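Local coordinates for ankyrin repeat and SAM domain-containing protein 3 (Homo sapiens, PDB 4NL9), which self-associates through its SAM domain, the part in this chain, and may take part in vasopressin signalling in the kidney, at residues P8-L11 against A12-L15; P55-K58 against M59-I63. The protein carries 1 engineered substitution. One frame throughout, in Å; residues are numbered along the deposited sequence.

Contact 1: P8-L11 against A12-L15; sequences PQDL and AALL
D10 turns its carboxylate back over the first turn of helix 11-17, where OD1 accepts the amide hydrogen of A13 at 2.9 Å from A13 N, met nearly along the C-O axis of the carboxylate. CG of D10 sits between the backbone N and the carbonyl carbon (chi1 57°), which brings OD1 round to the amide; OD1 also rests 3.4 Å from A13 CB. The backbone of the same residue takes the next amide, L14 N to D10 O, in the carbonyl plane. One residue on, L15 N meets L11 O at 2.9 Å in an almost straight bond. The negative carboxylate at this end would probably interact favourably with the helix dipole.

Around these bonds the side chains pack. The ring of P8 lies beside L14, the two pointing the same way, with P8 CG 3.7 Å from L14 CB and P8 CB 3.9 Å from A13 CB. CD1 of L11 reaches L15 CG at 3.9 Å, the two leucines crossing at a slant. Beyond them, F27 and F37 touch L11, L34 and L38 meet L14, and W66 touches P8. The arrangement is an aspartate N-cap opening the first helix of the SAM fold.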
loop_
_atom_site.group_PDB
_atom_site.type_symbol
_atom_site.label_atom_id
_atom_site.label_comp_id
_atom_site.label_asym_id
_atom_site.label_seq_id
_atom_site.Cartn_x
_atom_site.Cartn_y
_atom_site.Cartn_z
ATOM N N PRO A 8 -10.858 -12.223 8.279
ATOM C CA PRO A 8 -12.037 -11.352 8.235
ATOM C C PRO A 8 -13.278 -12.143 7.829
ATOM O O PRO A 8 -13.183 -13.068 7.023
ATOM C CB PRO A 8 -11.676 -10.327 7.150
ATOM C CG PRO A 8 -10.618 -10.986 6.327
ATOM C CD PRO A 8 -9.839 -11.836 7.288
ATOM N N GLN A 9 -14.429 -11.779 8.390
ATOM C CA GLN A 9 -15.678 -12.484 8.126
ATOM C C GLN A 9 -16.233 -12.161 6.739
ATOM O O GLN A 9 -16.869 -12.999 6.102
ATOM C CB GLN A 9 -16.723 -12.135 9.190
ATOM C CG GLN A 9 -16.146 -11.876 10.577
ATOM C CD GLN A 9 -15.680 -10.437 10.767
ATOM O OE1 GLN A 9 -14.481 -10.168 10.892
ATOM N NE2 GLN A 9 -16.631 -9.506 10.792
ATOM N N ASP A 10 -15.994 -10.934 6.282
ATOM C CA ASP A 10 -16.499 -10.479 4.989
ATOM C C ASP A 10 -15.597 -9.390 4.421
ATOM O O ASP A 10 -14.597 -9.011 5.036
ATOM C CB ASP A 10 -17.970 -10.023 5.070
ATOM C CG ASP A 10 -18.209 -8.904 6.087
ATOM O OD1 ASP A 10 -17.279 -8.174 6.471
ATOM O OD2 ASP A 10 -19.378 -8.735 6.493
ATOM N N LEU A 11 -15.927 -8.888 3.238
ATOM C CA LEU A 11 -15.048 -7.920 2.605
ATOM C C LEU A 11 -14.953 -6.628 3.416
ATOM O O LEU A 11 -13.872 -6.072 3.566
ATOM C CB LEU A 11 -15.501 -7.622 1.174
ATOM C CG LEU A 11 -14.610 -6.658 0.389
ATOM C CD1 LEU A 11 -13.134 -7.113 0.336
ATOM C CD2 LEU A 11 -15.177 -6.486 -1.012
ATOM N N ALA A 12 -16.083 -6.168 3.949
ATOM C CA ALA A 12 -16.068 -4.944 4.745
ATOM C C ALA A 12 -15.096 -5.092 5.912
ATOM O O ALA A 12 -14.355 -4.171 6.224
ATOM C CB ALA A 12 -17.463 -4.617 5.239
ATOM N N ALA A 13 -15.078 -6.274 6.522
ATOM C CA ALA A 13 -14.174 -6.520 7.642
ATOM C C ALA A 13 -12.707 -6.438 7.226
ATOM O O ALA A 13 -11.884 -5.851 7.926
ATOM C CB ALA A 13 -14.484 -7.866 8.298
ATOM N N LEU A 14 -12.382 -7.018 6.075
ATOM C CA LEU A 14 -11.019 -6.962 5.574
ATOM C C LEU A 14 -10.617 -5.519 5.290
ATOM O O LEU A 14 -9.569 -5.071 5.731
ATOM C CB LEU A 14 -10.854 -7.840 4.320
ATOM C CG LEU A 14 -9.438 -7.996 3.748
ATOM C CD1 LEU A 14 -9.291 -9.316 3.001
ATOM C CD2 LEU A 14 -9.089 -6.843 2.797
ATOM N N LEU A 15 -11.447 -4.805 4.532
ATOM C CA LEU A 15 -11.141 -3.427 4.161
ATOM C C LEU A 15 -11.018 -2.523 5.391
ATOM O O LEU A 15 -10.179 -1.620 5.420
ATOM C CB LEU A 15 -12.199 -2.891 3.184
ATOM C CG LEU A 15 -12.224 -3.598 1.823
ATOM C CD1 LEU A 15 -13.276 -2.999 0.904
ATOM C CD2 LEU A 15 -10.856 -3.563 1.157
#

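Contact 2: P55-K58 against M59-I63; sequences PKRK and MTSAI
T60 OG1 lies off the edge of the R57 guanidinium, near its plane, and a water in that plane bridges the two, accepting from R57 NE at 3.1 Å and hydrogen-bonded to T60 OG1 at 3.0 Å. With CG anti to the backbone N (chi1 172°), the bends at chi2 and chi3 carry the arginine obliquely across T60, with R57 CD 3.9 Å from T60 OG1. Outside this helix, R57 NH2 makes a salt bridge to an acidic side chain and a hydrogen bond to a polar one, both on the chain of another protein. This is the long C-terminal helix of the SAM fold, 53-65, held by successive i to i+4 backbone bonds, from M59 N to P55 O through A62 N to K58 O.

On the inner side, M59 extends beyond CG, and its CE reaches P55 CB at 4.5 Å, among I18, Y23, F37, L45 and I50. Shortening M59 to an alanine would remove CG, SD and CE, and is likely to open a gap among these side chains and leave P55 CB without its methyl neighbour. K58 NZ bonds to I18 O and makes a salt bridge to an acidic side chain on the chain of the other protein. R57 O accepts S61 N at 2.9 Å, while the hydroxyl S61 OG stands 3.0 Å from the same oxygen.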
loop_
_atom_site.group_PDB
_atom_site.type_symbol
_atom_site.label_atom_id
_atom_site.label_comp_id
_atom_site.label_asym_id
_atom_site.label_seq_id
_atom_site.Cartn_x
_atom_site.Cartn_y
_atom_site.Cartn_z
ATOM N N PRO A 55 -3.244 2.121 -1.330
ATOM C CA PRO A 55 -4.359 1.195 -1.092
ATOM C C PRO A 55 -4.193 -0.114 -1.850
ATOM O O PRO A 55 -4.512 -1.179 -1.324
ATOM C CB PRO A 55 -5.563 1.954 -1.648
ATOM C CG PRO A 55 -5.179 3.381 -1.627
ATOM C CD PRO A 55 -3.696 3.448 -1.782
ATOM N N LYS A 56 -3.691 -0.040 -3.076
ATOM C CA LYS A 56 -3.526 -1.251 -3.867
ATOM C C LYS A 56 -2.507 -2.174 -3.200
ATOM O O LYS A 56 -2.674 -3.397 -3.196
ATOM C CB LYS A 56 -3.153 -0.899 -5.311
ATOM C CG LYS A 56 -2.903 -2.075 -6.229
ATOM C CD LYS A 56 -3.097 -1.688 -7.706
ATOM C CE LYS A 56 -2.485 -0.343 -8.044
ATOM N NZ LYS A 56 -0.994 -0.413 -7.928
ATOM N N ARG A 57 -1.454 -1.593 -2.625
ATOM C CA ARG A 57 -0.448 -2.397 -1.935
ATOM C C ARG A 57 -0.996 -3.012 -0.642
ATOM O O ARG A 57 -0.726 -4.177 -0.331
ATOM C CB ARG A 57 0.808 -1.554 -1.660
ATOM C CG ARG A 57 1.862 -2.224 -0.770
ATOM C CD ARG A 57 2.357 -3.565 -1.303
ATOM N NE ARG A 57 2.843 -3.495 -2.677
ATOM C CZ ARG A 57 4.084 -3.167 -3.031
ATOM N NH1 ARG A 57 4.414 -3.163 -4.316
ATOM N NH2 ARG A 57 4.992 -2.845 -2.112
ATOM N N LYS A 58 -1.788 -2.254 0.112
ATOM C CA LYS A 58 -2.366 -2.820 1.325
ATOM C C LYS A 58 -3.310 -3.958 0.975
ATOM O O LYS A 58 -3.395 -4.948 1.701
ATOM C CB LYS A 58 -3.062 -1.751 2.151
ATOM C CG LYS A 58 -2.061 -0.764 2.739
ATOM C CD LYS A 58 -2.663 0.089 3.828
ATOM C CE LYS A 58 -3.690 1.042 3.254
ATOM N NZ LYS A 58 -4.196 2.020 4.265
ATOM N N MET A 59 -3.985 -3.829 -0.164
ATOM C CA MET A 59 -4.878 -4.896 -0.611
ATOM C C MET A 59 -4.133 -6.135 -1.092
ATOM O O MET A 59 -4.505 -7.248 -0.743
ATOM C CB MET A 59 -5.835 -4.401 -1.688
ATOM C CG MET A 59 -6.872 -3.433 -1.160
ATOM S SD MET A 59 -7.839 -2.751 -2.524
ATOM C CE MET A 59 -8.596 -1.330 -1.735
ATOM N N THR A 60 -3.084 -5.957 -1.888
ATOM C CA THR A 60 -2.324 -7.133 -2.317
ATOM C C THR A 60 -1.654 -7.824 -1.119
ATOM O O THR A 60 -1.578 -9.056 -1.066
ATOM C CB THR A 60 -1.300 -6.838 -3.438
ATOM O OG1 THR A 60 -0.363 -5.855 -2.989
ATOM C CG2 THR A 60 -1.995 -6.341 -4.701
ATOM N N SER A 61 -1.211 -7.037 -0.142
ATOM C CA SER A 61 -0.691 -7.600 1.105
ATOM C C SER A 61 -1.741 -8.421 1.858
ATOM O O SER A 61 -1.453 -9.518 2.329
ATOM C CB SER A 61 -0.152 -6.494 2.005
ATOM O OG SER A 61 0.995 -5.903 1.420
ATOM N N ALA A 62 -2.954 -7.888 1.956
ATOM C CA ALA A 62 -4.039 -8.574 2.647
ATOM C C ALA A 62 -4.408 -9.864 1.936
ATOM O O ALA A 62 -4.681 -10.880 2.572
ATOM C CB ALA A 62 -5.252 -7.665 2.758
ATOM N N ILE A 63 -4.420 -9.815 0.610
ATOM C CA ILE A 63 -4.772 -10.983 -0.189
ATOM C C ILE A 63 -3.751 -12.099 0.034
ATOM O O ILE A 63 -4.116 -13.260 0.246
ATOM C CB ILE A 63 -4.899 -10.616 -1.682
ATOM C CG1 ILE A 63 -6.195 -9.830 -1.925
ATOM C CG2 ILE A 63 -4.871 -11.866 -2.548
ATOM C CD1 ILE A 63 -6.214 -9.081 -3.242
HETATM O O HOH W 1 0.664 -3.758 -4.796
#

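Overall arrangement
The two contacts lie at opposite ends of the chain order, contact 1 at the start of helix 11-17 and contact 2 within helix 53-65, yet their centres are about 13 Å apart and their side chains meet in the hydrophobic core of one SAM domain. L14 CD2 packs on A62 CB at 3.9 Å, and L15 CD2 approaches M59 CE at 4.3 Å, joining the first helix to the last. F37 touches L11 and L14 of contact 1 as well as M59 and I63 of contact 2. They differ at the interface with the partner: R57 and K58 of contact 2 reach the chain of another protein, so this helix face serves a heterotypic association, whereas that chain does not touch contact 1.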